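Local coordinates for vacuolar protein sorting 29 (Cryptosporidium parvum, PDB 2A22) that probably serves in retromer-type vacuolar and endosomal protein sorting as a VPS29-family protein with a calcineurin-like phosphoesterase fold, at residues V28-D33 with I144-H149; G63-Q68 with E72-I77; L153-K158 with L162-G167; G171-S174 with P178-P181; Y197-D200 with K205-V208. All coordinates share one frame; numbering follows the deposited sequence.

Contact 1 of 5, residues V28-D33 with I144-H149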
# COMPACT_ATOMS: atom_id res chain seq x y z
N VAL A 28 3.13 -6.67 7.46
CA VAL A 28 2.21 -6.21 6.43
C VAL A 28 2.94 -5.43 5.36
O VAL A 28 3.59 -4.41 5.67
CB VAL A 28 1.09 -5.29 7.02
CG1 VAL A 28 -0.00 -5.12 5.97
CG2 VAL A 28 0.51 -5.89 8.30
N LEU A 29 2.83 -5.90 4.11
CA LEU A 29 3.39 -5.20 2.97
C LEU A 29 2.37 -4.17 2.46
O LEU A 29 1.23 -4.50 2.16
CB LEU A 29 3.80 -6.19 1.86
CG LEU A 29 4.12 -5.58 0.48
CD1 LEU A 29 5.37 -4.68 0.55
CD2 LEU A 29 4.30 -6.69 -0.59
N LEU A 30 2.80 -2.91 2.39
CA LEU A 30 1.98 -1.81 1.85
C LEU A 30 2.62 -1.37 0.55
O LEU A 30 3.80 -0.99 0.52
CB LEU A 30 1.91 -0.64 2.84
CG LEU A 30 1.65 -1.03 4.32
CD1 LEU A 30 1.65 0.20 5.23
CD2 LEU A 30 0.31 -1.75 4.42
N ILE A 31 1.85 -1.44 -0.54
CA ILE A 31 2.41 -1.34 -1.89
C ILE A 31 1.31 -0.90 -2.86
O ILE A 31 0.12 -1.16 -2.62
CB ILE A 31 3.11 -2.70 -2.26
CG1 ILE A 31 4.09 -2.52 -3.41
CG2 ILE A 31 2.07 -3.88 -2.42
CD1 ILE A 31 4.94 -3.76 -3.70
N GLY A 32 1.67 -0.16 -3.90
CA GLY A 32 0.70 0.13 -4.96
C GLY A 32 1.26 1.04 -6.06
O GLY A 32 2.46 1.32 -6.12
N ASP A 33 0.36 1.46 -6.96
CA ASP A 33 0.70 2.43 -8.01
C ASP A 33 1.89 1.94 -8.81
O ASP A 33 2.85 2.70 -9.06
CB ASP A 33 0.97 3.80 -7.38
CG ASP A 33 -0.32 4.45 -6.88
OD1 ASP A 33 -1.27 4.55 -7.69
OD2 ASP A 33 -0.40 4.83 -5.70
N ILE A 144 -5.54 2.90 11.32
CA ILE A 144 -4.49 3.21 10.35
C ILE A 144 -5.15 3.28 8.98
O ILE A 144 -5.93 2.39 8.60
CB ILE A 144 -3.34 2.14 10.33
CG1 ILE A 144 -2.72 1.96 11.73
CG2 ILE A 144 -2.27 2.50 9.26
CD1 ILE A 144 -1.77 0.73 11.87
N LEU A 145 -4.88 4.36 8.26
CA LEU A 145 -5.40 4.49 6.91
C LEU A 145 -4.29 4.45 5.85
O LEU A 145 -3.34 5.24 5.89
CB LEU A 145 -6.21 5.79 6.77
CG LEU A 145 -6.79 6.09 5.39
CD1 LEU A 145 -7.90 5.07 4.99
CD2 LEU A 145 -7.35 7.52 5.33
N VAL A 146 -4.45 3.53 4.89
CA VAL A 146 -3.49 3.37 3.79
C VAL A 146 -4.09 3.78 2.44
O VAL A 146 -5.07 3.18 1.95
CB VAL A 146 -2.98 1.91 3.74
CG1 VAL A 146 -1.82 1.77 2.70
CG2 VAL A 146 -2.54 1.45 5.15
N THR A 147 -3.51 4.81 1.82
CA THR A 147 -3.99 5.29 0.53
C THR A 147 -2.79 5.50 -0.41
O THR A 147 -1.63 5.55 0.04
CB THR A 147 -4.75 6.63 0.68
OG1 THR A 147 -3.83 7.65 1.12
CG2 THR A 147 -5.89 6.50 1.71
N GLY A 148 -3.06 5.59 -1.72
CA GLY A 148 -2.01 5.83 -2.71
C GLY A 148 -2.33 7.01 -3.61
O GLY A 148 -2.53 8.15 -3.15
N HIS A 149 -2.36 6.72 -4.91
CA HIS A 149 -2.76 7.65 -5.96
C HIS A 149 -1.78 8.76 -6.33
O HIS A 149 -1.51 9.01 -7.50
CB HIS A 149 -4.18 8.23 -5.73
CG HIS A 149 -4.63 9.09 -6.86
ND1 HIS A 149 -4.93 8.57 -8.11
CD2 HIS A 149 -4.74 10.44 -6.97
CE1 HIS A 149 -5.25 9.56 -8.93
NE2 HIS A 149 -5.14 10.70 -8.26
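Asp33 OD2 accepts the backbone N-H of His149, and this bond is the tight end of the contact: OD2 to N is 2.8 Å, with 137° at the hydrogen. The donor arrives on the syn side of the carboxylate, 18° out of its plane, while Gly148 CA packs against the same oxygen at 3.5 Å. CG sits anti to the carbonyl carbon of Asp33 (chi1 -72°), which turns the acid across to the turn after strand 144-147.

Earlier in each segment, within the strands, the packing is looser. Leu30 CD2 meets Val146 CG2 at 4.3 Å, and their CA atoms are 7.8 Å apart, a spacing set by side chains between layers. Strands 26-31 and 144-147 belong to different sheets of the alpha-beta-beta-alpha sandwich, so this apolar pair lies in the interface between the sheets. Neither end borders solvent, since every touching residue is buried.

His149 ND1 bonds to His120 NE2 and, weakly, to Asp87 OD1, a cluster that resembles an empty metal site as in metallophosphoesterases, though a metal is unconfirmed. Asp33 grips the His149 backbone, fixing it beside that cluster, and stands where relatives probably carry a metal-ligand aspartate.

Contact 2 of 5, residues G63-Q68 with E72-I77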
# COMPACT_ATOMS: atom_id res chain seq x y z
N GLY A 63 -3.86 -0.18 -5.13
CA GLY A 63 -4.42 -0.15 -6.46
C GLY A 63 -3.45 0.33 -7.52
O GLY A 63 -2.24 0.48 -7.27
N ASN A 64 -3.97 0.57 -8.72
CA ASN A 64 -3.13 0.80 -9.90
C ASN A 64 -1.99 -0.21 -10.07
O ASN A 64 -0.85 0.15 -10.39
CB ASN A 64 -2.64 2.25 -9.96
CG ASN A 64 -3.72 3.18 -10.46
OD1 ASN A 64 -4.76 2.73 -10.93
ND2 ASN A 64 -3.48 4.48 -10.36
N VAL A 65 -2.33 -1.47 -9.82
CA VAL A 65 -1.49 -2.61 -10.22
C VAL A 65 -1.44 -2.68 -11.75
O VAL A 65 -0.36 -2.87 -12.32
CB VAL A 65 -2.04 -3.92 -9.65
CG1 VAL A 65 -1.21 -5.10 -10.13
CG2 VAL A 65 -2.09 -3.86 -8.11
N CYS A 66 -2.62 -2.53 -12.39
CA CYS A 66 -2.80 -2.39 -13.85
C CYS A 66 -2.51 -3.63 -14.70
O CYS A 66 -3.04 -3.76 -15.80
CB CYS A 66 -2.02 -1.19 -14.40
SG CYS A 66 -2.48 0.40 -13.66
N SER A 67 -1.67 -4.52 -14.19
CA SER A 67 -1.25 -5.72 -14.91
C SER A 67 -1.75 -6.97 -14.20
O SER A 67 -1.43 -7.20 -13.01
CB SER A 67 0.29 -5.77 -15.00
OG SER A 67 0.73 -7.08 -15.30
N GLN A 68 -2.49 -7.80 -14.93
CA GLN A 68 -3.05 -9.01 -14.33
C GLN A 68 -1.95 -9.93 -13.85
O GLN A 68 -2.10 -10.58 -12.81
CB GLN A 68 -3.97 -9.76 -15.28
CG GLN A 68 -4.75 -10.95 -14.58
CD GLN A 68 -5.66 -10.46 -13.44
OE1 GLN A 68 -5.96 -9.27 -13.36
NE2 GLN A 68 -6.13 -11.39 -12.58
N GLU A 72 -1.50 -11.36 -10.04
CA GLU A 72 -1.21 -12.76 -9.74
C GLU A 72 0.04 -12.91 -8.88
O GLU A 72 0.08 -13.75 -7.99
CB GLU A 72 -1.13 -13.58 -11.04
CG GLU A 72 -2.55 -13.67 -11.68
CD GLU A 72 -2.60 -14.26 -13.09
OE1 GLU A 72 -1.57 -14.35 -13.80
OE2 GLU A 72 -3.71 -14.66 -13.49
N MET A 73 1.04 -12.07 -9.14
CA MET A 73 2.27 -12.07 -8.36
C MET A 73 1.95 -11.68 -6.90
O MET A 73 2.32 -12.40 -5.96
CB MET A 73 3.32 -11.16 -9.02
CG MET A 73 4.64 -10.94 -8.21
SD MET A 73 4.52 -9.61 -6.97
CE MET A 73 6.21 -9.58 -6.31
N LEU A 74 1.22 -10.59 -6.73
CA LEU A 74 0.83 -10.10 -5.40
C LEU A 74 -0.05 -11.09 -4.65
O LEU A 74 0.15 -11.32 -3.45
CB LEU A 74 0.14 -8.74 -5.48
CG LEU A 74 0.96 -7.51 -5.87
CD1 LEU A 74 0.00 -6.37 -6.21
CD2 LEU A 74 1.95 -7.06 -4.78
N LYS A 75 -1.00 -11.72 -5.35
CA LYS A 75 -1.81 -12.76 -4.73
C LYS A 75 -0.98 -13.96 -4.26
O LYS A 75 -1.31 -14.59 -3.26
CB LYS A 75 -2.91 -13.25 -5.66
CG LYS A 75 -3.96 -12.20 -5.99
CD LYS A 75 -4.64 -11.62 -4.76
CE LYS A 75 -5.97 -12.26 -4.49
NZ LYS A 75 -6.69 -11.44 -3.47
N ASN A 76 0.11 -14.25 -4.97
CA ASN A 76 0.97 -15.38 -4.60
C ASN A 76 1.94 -15.12 -3.45
O ASN A 76 2.59 -16.05 -2.96
CB ASN A 76 1.74 -15.89 -5.82
CG ASN A 76 0.95 -16.89 -6.59
OD1 ASN A 76 0.52 -17.92 -6.04
ND2 ASN A 76 0.73 -16.61 -7.88
N ILE A 77 2.05 -13.87 -3.00
CA ILE A 77 2.95 -13.57 -1.89
C ILE A 77 2.50 -14.36 -0.66
O ILE A 77 3.33 -14.99 -0.00
CB ILE A 77 3.04 -12.06 -1.63
CG1 ILE A 77 3.83 -11.41 -2.79
CG2 ILE A 77 3.68 -11.78 -0.26
CD1 ILE A 77 4.00 -9.93 -2.69
O HOH W 1 -5.74 -14.11 -12.30
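Glu72 opens the segment by donating its backbone N to Gln68 O at 2.9 Å, with 157° at the hydrogen, an i to i+4 bond closing the first turn of helix 68-77. Its side chain folds back over the same carbonyl: CG is anti to the Glu72 carbonyl carbon (chi1 -68°), and CG to Gln68 O is 3.3 Å. The carboxylate then passes Gln68 at about a right angle, its plane 77° from the amide, with Glu72 OE2 4.0 Å from Gln68 CG. A water lies 2.8 Å from Gln68 NE2, but its link on to Glu72 OE2 is too short to be trusted, while the other end of the amide, OE1, bonds to the backbone N of Phe93.

Two residues on, Leu74 turns inward, and its CD1 meets Val65 CG2 tip to tip at 3.8 Å. Val65 belongs to the loop that carries strand 58-61 into the helix, where Gly63 and Asn64 probably occupy the place of the metallophosphoesterase Gly-Asp motif, with Asn for Asp. Asn64 bonds to Asp87 and Leu88. Ser67 takes the N-cap position, its OG bonding weakly to Tyr70 N. Leu74 also touches Ile31 and Cys61, in the sheet beneath the helix. Lys75 NZ reaches Val81 O, and at Asn76 the ND2 turns back to Glu72 O in a weak bond of 2.9 Å.

Contact 3 of 5, residues L153-K158 with L162-G167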
# COMPACT_ATOMS: atom_id res chain seq x y z
N LEU A 153 5.24 9.30 -1.13
CA LEU A 153 5.59 8.50 0.02
C LEU A 153 5.39 9.33 1.29
O LEU A 153 5.90 10.46 1.39
CB LEU A 153 7.04 8.06 -0.10
CG LEU A 153 7.70 7.01 0.80
CD1 LEU A 153 6.92 5.69 0.83
CD2 LEU A 153 9.15 6.83 0.32
N ARG A 154 4.61 8.81 2.23
CA ARG A 154 4.34 9.57 3.44
C ARG A 154 3.89 8.73 4.63
O ARG A 154 3.14 7.76 4.49
CB ARG A 154 3.28 10.64 3.18
CG ARG A 154 3.19 11.65 4.33
CD ARG A 154 2.29 12.82 3.99
NE ARG A 154 0.94 12.41 3.61
CZ ARG A 154 -0.03 13.26 3.26
NH1 ARG A 154 0.18 14.57 3.23
NH2 ARG A 154 -1.22 12.79 2.92
N VAL A 155 4.35 9.16 5.80
CA VAL A 155 3.93 8.62 7.08
C VAL A 155 3.59 9.82 7.95
O VAL A 155 4.43 10.70 8.14
CB VAL A 155 5.10 7.96 7.82
CG1 VAL A 155 4.67 7.46 9.22
CG2 VAL A 155 5.71 6.88 6.98
N PHE A 156 2.38 9.86 8.49
CA PHE A 156 2.16 10.80 9.57
C PHE A 156 1.05 10.36 10.49
O PHE A 156 0.13 9.63 10.08
CB PHE A 156 1.91 12.23 9.05
CG PHE A 156 0.55 12.44 8.48
CD1 PHE A 156 -0.48 12.92 9.27
CD2 PHE A 156 0.31 12.18 7.13
CE1 PHE A 156 -1.75 13.11 8.75
CE2 PHE A 156 -0.96 12.39 6.58
CZ PHE A 156 -2.01 12.85 7.40
N GLU A 157 1.17 10.82 11.74
CA GLU A 157 0.19 10.57 12.77
C GLU A 157 -0.58 11.85 13.04
O GLU A 157 -0.02 12.94 12.98
CB GLU A 157 0.88 10.02 14.04
CG GLU A 157 -0.04 9.81 15.25
CD GLU A 157 -0.15 11.05 16.13
OE1 GLU A 157 0.87 11.77 16.24
OE2 GLU A 157 -1.24 11.33 16.69
N LYS A 158 -1.87 11.72 13.30
CA LYS A 158 -2.70 12.85 13.67
C LYS A 158 -3.81 12.33 14.58
O LYS A 158 -4.55 11.41 14.20
CB LYS A 158 -3.31 13.53 12.45
CG LYS A 158 -4.10 14.81 12.80
CD LYS A 158 -4.51 15.59 11.54
CE LYS A 158 -5.38 16.81 11.89
NZ LYS A 158 -4.93 17.53 13.15
N LEU A 162 -2.91 6.79 12.24
CA LEU A 162 -1.72 6.75 11.40
C LEU A 162 -2.11 6.74 9.92
O LEU A 162 -2.97 5.96 9.51
CB LEU A 162 -0.87 5.55 11.79
CG LEU A 162 0.52 5.34 11.18
CD1 LEU A 162 1.49 6.49 11.54
CD2 LEU A 162 1.09 4.00 11.63
N PHE A 163 -1.50 7.65 9.14
CA PHE A 163 -1.79 7.83 7.70
C PHE A 163 -0.57 7.51 6.85
O PHE A 163 0.48 8.17 6.98
CB PHE A 163 -2.26 9.26 7.42
CG PHE A 163 -3.50 9.63 8.19
CD1 PHE A 163 -4.76 9.45 7.62
CD2 PHE A 163 -3.40 10.10 9.49
CE1 PHE A 163 -5.93 9.75 8.35
CE2 PHE A 163 -4.56 10.41 10.22
CZ PHE A 163 -5.82 10.23 9.65
N LEU A 164 -0.68 6.47 6.02
CA LEU A 164 0.46 5.96 5.25
C LEU A 164 0.14 6.01 3.76
O LEU A 164 -1.00 5.75 3.35
CB LEU A 164 0.78 4.52 5.68
CG LEU A 164 0.89 4.30 7.22
CD1 LEU A 164 1.01 2.86 7.57
CD2 LEU A 164 2.10 5.05 7.77
N ASN A 165 1.15 6.34 2.96
CA ASN A 165 1.05 6.24 1.50
C ASN A 165 2.37 5.63 1.08
O ASN A 165 3.40 6.24 1.30
CB ASN A 165 0.86 7.63 0.85
CG ASN A 165 0.71 7.58 -0.68
OD1 ASN A 165 1.27 6.71 -1.36
ND2 ASN A 165 -0.02 8.57 -1.23
N PRO A 166 2.33 4.39 0.56
CA PRO A 166 3.54 3.66 0.25
C PRO A 166 4.23 4.15 -1.02
O PRO A 166 5.32 3.68 -1.33
CB PRO A 166 3.02 2.22 0.08
CG PRO A 166 1.68 2.38 -0.46
CD PRO A 166 1.13 3.59 0.27
N GLY A 167 3.63 5.14 -1.70
CA GLY A 167 4.18 5.69 -2.93
C GLY A 167 3.99 4.73 -4.10
O GLY A 167 3.19 3.77 -4.02
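Phe163 CB projects over one face of the Phe156 ring, its carbon 3.8 Å from the ring centroid and 23° off the normal, a CH-pi contact. The rings are nearly parallel, planes 14° apart, but slid until they barely overlap, centroids at 4.9 Å. Phe156 is placed there by chi1 75°, which sets CG between its backbone N and carbonyl carbon and lays the ring toward its partner. Lys158 CB adds a bump 4.0 Å from Phe163 CE2; Phe156 CE2 lies over one face of the Arg154 guanidinium, whose NH2 bonds to Asp128 O.

On the reverse face, Val155 CG1 rests against the notch formed by Leu164 CD2, at 3.8 Å, and Leu162 CD1, at 4.1 Å. This face turns toward the other sheet, touching Leu196 and Val198, while the phenylalanine face meets helix 130-140.

Reciprocal backbone bonds of Arg154 with Asn165 and of Phe156 with Phe163 hold the antiparallel register; Phe163 N to Phe156 O is the shortest at 2.7 Å. Asn165 OD1 accepts from Gly167 N in an Asx turn. The chemistry thus divides: main-chain polar groups satisfy one another, the Val155, Leu162 and Leu164 face is largely apolar, and the phenylalanine face mixes aromatic packing with Arg154 and Asn165.

Contact 4 of 5, residues G171-S174 with P178-P181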
# COMPACT_ATOMS: atom_id res chain seq x y z
N GLY A 171 8.20 3.37 -9.41
CA GLY A 171 8.73 4.66 -9.85
C GLY A 171 8.08 5.19 -11.13
O GLY A 171 8.60 6.13 -11.75
N ALA A 172 6.96 4.60 -11.52
CA ALA A 172 6.14 5.09 -12.63
C ALA A 172 5.82 6.56 -12.43
O ALA A 172 5.62 7.02 -11.28
CB ALA A 172 4.83 4.28 -12.74
N PHE A 173 5.79 7.31 -13.54
CA PHE A 173 5.60 8.77 -13.44
C PHE A 173 4.14 9.14 -13.16
O PHE A 173 3.23 8.59 -13.77
CB PHE A 173 6.11 9.51 -14.71
CG PHE A 173 6.12 11.03 -14.59
CD1 PHE A 173 7.25 11.71 -14.09
CD2 PHE A 173 5.04 11.79 -15.03
CE1 PHE A 173 7.27 13.13 -13.99
CE2 PHE A 173 5.07 13.23 -14.97
CZ PHE A 173 6.16 13.88 -14.42
N SER A 174 3.97 10.07 -12.22
CA SER A 174 2.75 10.85 -12.05
C SER A 174 3.15 12.32 -11.91
O SER A 174 4.09 12.63 -11.17
CB SER A 174 2.03 10.43 -10.77
OG SER A 174 1.15 11.46 -10.35
N PRO A 178 6.40 14.39 -9.36
CA PRO A 178 7.27 14.03 -10.48
C PRO A 178 8.59 13.39 -9.99
O PRO A 178 9.17 13.84 -9.01
CB PRO A 178 7.53 15.37 -11.18
CG PRO A 178 7.21 16.40 -10.18
CD PRO A 178 6.15 15.84 -9.29
N ASP A 179 9.02 12.33 -10.67
CA ASP A 179 10.20 11.55 -10.28
C ASP A 179 10.23 11.04 -8.81
O ASP A 179 11.29 10.94 -8.18
CB ASP A 179 11.46 12.34 -10.67
CG ASP A 179 11.45 12.77 -12.15
OD1 ASP A 179 10.97 11.99 -12.99
OD2 ASP A 179 11.92 13.88 -12.47
N ALA A 180 9.06 10.71 -8.27
CA ALA A 180 8.99 9.93 -7.04
C ALA A 180 9.81 8.66 -7.27
O ALA A 180 9.78 8.07 -8.36
CB ALA A 180 7.57 9.57 -6.71
N PRO A 181 10.59 8.26 -6.26
CA PRO A 181 11.39 7.04 -6.44
C PRO A 181 10.49 5.82 -6.29
O PRO A 181 9.39 5.97 -5.76
CB PRO A 181 12.41 7.13 -5.30
CG PRO A 181 11.70 7.86 -4.22
CD PRO A 181 10.81 8.89 -4.94
O HOH W 2 8.14 8.79 -10.37
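Ala180 O accepts from a water at 2.7 Å, and the same water donates to Gly171 O at 3.0 Å, joining the two arms of the loop between strands 161-165 and 183-190 of the calcineurin-like fold. More acceptors surround this water than it has protons, so the two bonds may be shared in turn with others. No direct hydrogen bond crosses between the arms, although they run nearly antiparallel, their end-to-end directions 163° apart. Gly171 lies against the other arm, CA 3.9 Å from Ala180 O; at its backbone angles a CB would jam against the preceding carbonyl O.

At the outer end an aromatic ring carries the contact. Phe173 CG is anti to the backbone N (chi1 -172°), which swings the ring over to residues 178 and 179, where CE1 packs on Pro178 CB at 3.6 Å. Proline and ring pass obliquely. Nothing in this part of the contact is buried deeply, and the loop lies at the protein surface; Ser174 OG turns back to Leu176 N within the loop, while Pro181 rests on Asp200 and Arg202 of strand 193-202. The Asp179 carboxylate, its plane 63° from the ring, brings OD1 to the edge of Phe173 in the ring plane, 3.9 Å from CD1.

Contact 5 of 5, residues Y197-D200 with K205-V208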
# COMPACT_ATOMS: atom_id res chain seq x y z
N TYR A 197 8.81 0.09 8.49
CA TYR A 197 9.95 0.28 7.59
C TYR A 197 9.54 0.81 6.22
O TYR A 197 8.73 0.21 5.52
CB TYR A 197 10.69 -1.03 7.45
CG TYR A 197 11.21 -1.53 8.78
CD1 TYR A 197 12.36 -0.96 9.36
CD2 TYR A 197 10.55 -2.55 9.48
CE1 TYR A 197 12.86 -1.41 10.61
CE2 TYR A 197 11.05 -3.02 10.71
CZ TYR A 197 12.20 -2.44 11.27
OH TYR A 197 12.70 -2.88 12.50
N VAL A 198 10.09 1.96 5.86
CA VAL A 198 9.77 2.62 4.62
C VAL A 198 10.95 2.46 3.65
O VAL A 198 12.06 2.94 3.92
CB VAL A 198 9.49 4.12 4.88
CG1 VAL A 198 9.26 4.88 3.57
CG2 VAL A 198 8.26 4.27 5.82
N TYR A 199 10.71 1.79 2.53
CA TYR A 199 11.79 1.54 1.53
C TYR A 199 11.65 2.48 0.33
O TYR A 199 10.56 2.67 -0.16
CB TYR A 199 11.79 0.08 1.05
CG TYR A 199 12.15 -0.87 2.17
CD1 TYR A 199 13.45 -1.29 2.36
CD2 TYR A 199 11.18 -1.30 3.08
CE1 TYR A 199 13.78 -2.15 3.42
CE2 TYR A 199 11.50 -2.16 4.11
CZ TYR A 199 12.81 -2.56 4.29
OH TYR A 199 13.12 -3.37 5.33
N ASP A 200 12.75 3.07 -0.10
CA ASP A 200 12.80 3.75 -1.38
C ASP A 200 14.11 3.48 -2.12
O ASP A 200 15.13 3.19 -1.49
CB ASP A 200 12.51 5.25 -1.24
CG ASP A 200 13.65 6.03 -0.57
OD1 ASP A 200 14.32 5.51 0.34
OD2 ASP A 200 13.86 7.19 -0.94
N LYS A 205 20.41 2.67 -5.05
CA LYS A 205 20.52 2.15 -3.68
C LYS A 205 19.18 2.14 -2.96
O LYS A 205 18.45 3.14 -2.98
CB LYS A 205 21.53 2.99 -2.88
CG LYS A 205 21.88 2.42 -1.50
CD LYS A 205 22.61 3.47 -0.61
CE LYS A 205 23.12 2.87 0.74
NZ LYS A 205 23.60 1.43 0.60
N THR A 206 18.84 1.00 -2.36
CA THR A 206 17.64 0.91 -1.54
C THR A 206 17.96 1.47 -0.15
O THR A 206 18.90 1.03 0.51
CB THR A 206 17.13 -0.54 -1.42
OG1 THR A 206 16.81 -1.05 -2.73
CG2 THR A 206 15.84 -0.59 -0.58
N ASN A 207 17.20 2.47 0.27
CA ASN A 207 17.24 3.02 1.63
C ASN A 207 16.04 2.56 2.49
O ASN A 207 14.96 2.35 1.94
CB ASN A 207 17.23 4.56 1.56
CG ASN A 207 18.32 5.11 0.64
OD1 ASN A 207 19.50 5.10 0.99
ND2 ASN A 207 17.91 5.59 -0.56
N VAL A 208 16.23 2.43 3.81
CA VAL A 208 15.13 2.21 4.78
C VAL A 208 15.06 3.34 5.77
O VAL A 208 16.07 3.78 6.29
CB VAL A 208 15.29 0.96 5.65
CG1 VAL A 208 13.92 0.47 6.14
CG2 VAL A 208 15.95 -0.10 4.89
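Tyr199 presents one face of its ring to Val208, whose CG1 stands 3.9 Å from the centroid and 20° off the normal, a CH-pi contact shifted toward the rim. The second branch of the valine comes nearer still, CG2 lying 3.3 Å from Tyr199 CE1, a tight fit for two carbons. At the ring edge, near its plane, is Thr206 CG2, 3.9 Å from Tyr199 CD1. Tyr199 also stacks with Phe184 of the adjacent strand 183-190, so the aromatic packing continues into the sheet. Tyr197 adds its CB against Val208 CG1 from two residues back; both tyrosines have CG anti to the carbonyl carbon, which sends the two rings out in similar ways on the same face of the sheet as Val208 and leaves the valine beside them.

Strands 193-202 and 205-214 form an antiparallel beta hairpin at the margin of the larger sheet, where 205-214 is the outermost strand within this chain. The segment axes approach to 4.8 Å. Asp200 and Asn207 make the hydrogen-bonded pair: Asn207 N to Asp200 O is 2.8 Å and Asp200 N to Asn207 O is 3.1 Å. Their side chains lie on the face reverse to the tyrosine, where Asp200 OD1 packs against Asn207 CB at 3.3 Å, the carboxylate and amide planes 49° apart. The other oxygen, OD2, forms a salt bridge with Arg202.

The two faces therefore differ in kind: aliphatic groups against an aromatic ring on one, and on the other a carboxylate whose charge is probably balanced within its own strand.

Contact 1 alone is wholly buried: it spans the two sheets near the centre of the chain, about 13 Å between centres from contact 2 and 9 Å from contact 3, both partly buried. Contact 2 packs its helix on the same strand, 26-31, Leu74 CD2 lying 4.0 Å from Ile31 CG2. Contact 3 extends the sheet of strand 144-147. Contacts 3 and 5 are antiparallel hairpins, one at the edge of each sheet, and face each other across the interface, with Leu153 CD1 3.7 Å from Val198 CG1. Contacts 4 and 5 are at the surface. The hairpins have paired backbone bonds; contact 4's hydrogen bonds between arms run through a water, and contact 1 has one carboxylate bond beside an apolar pair.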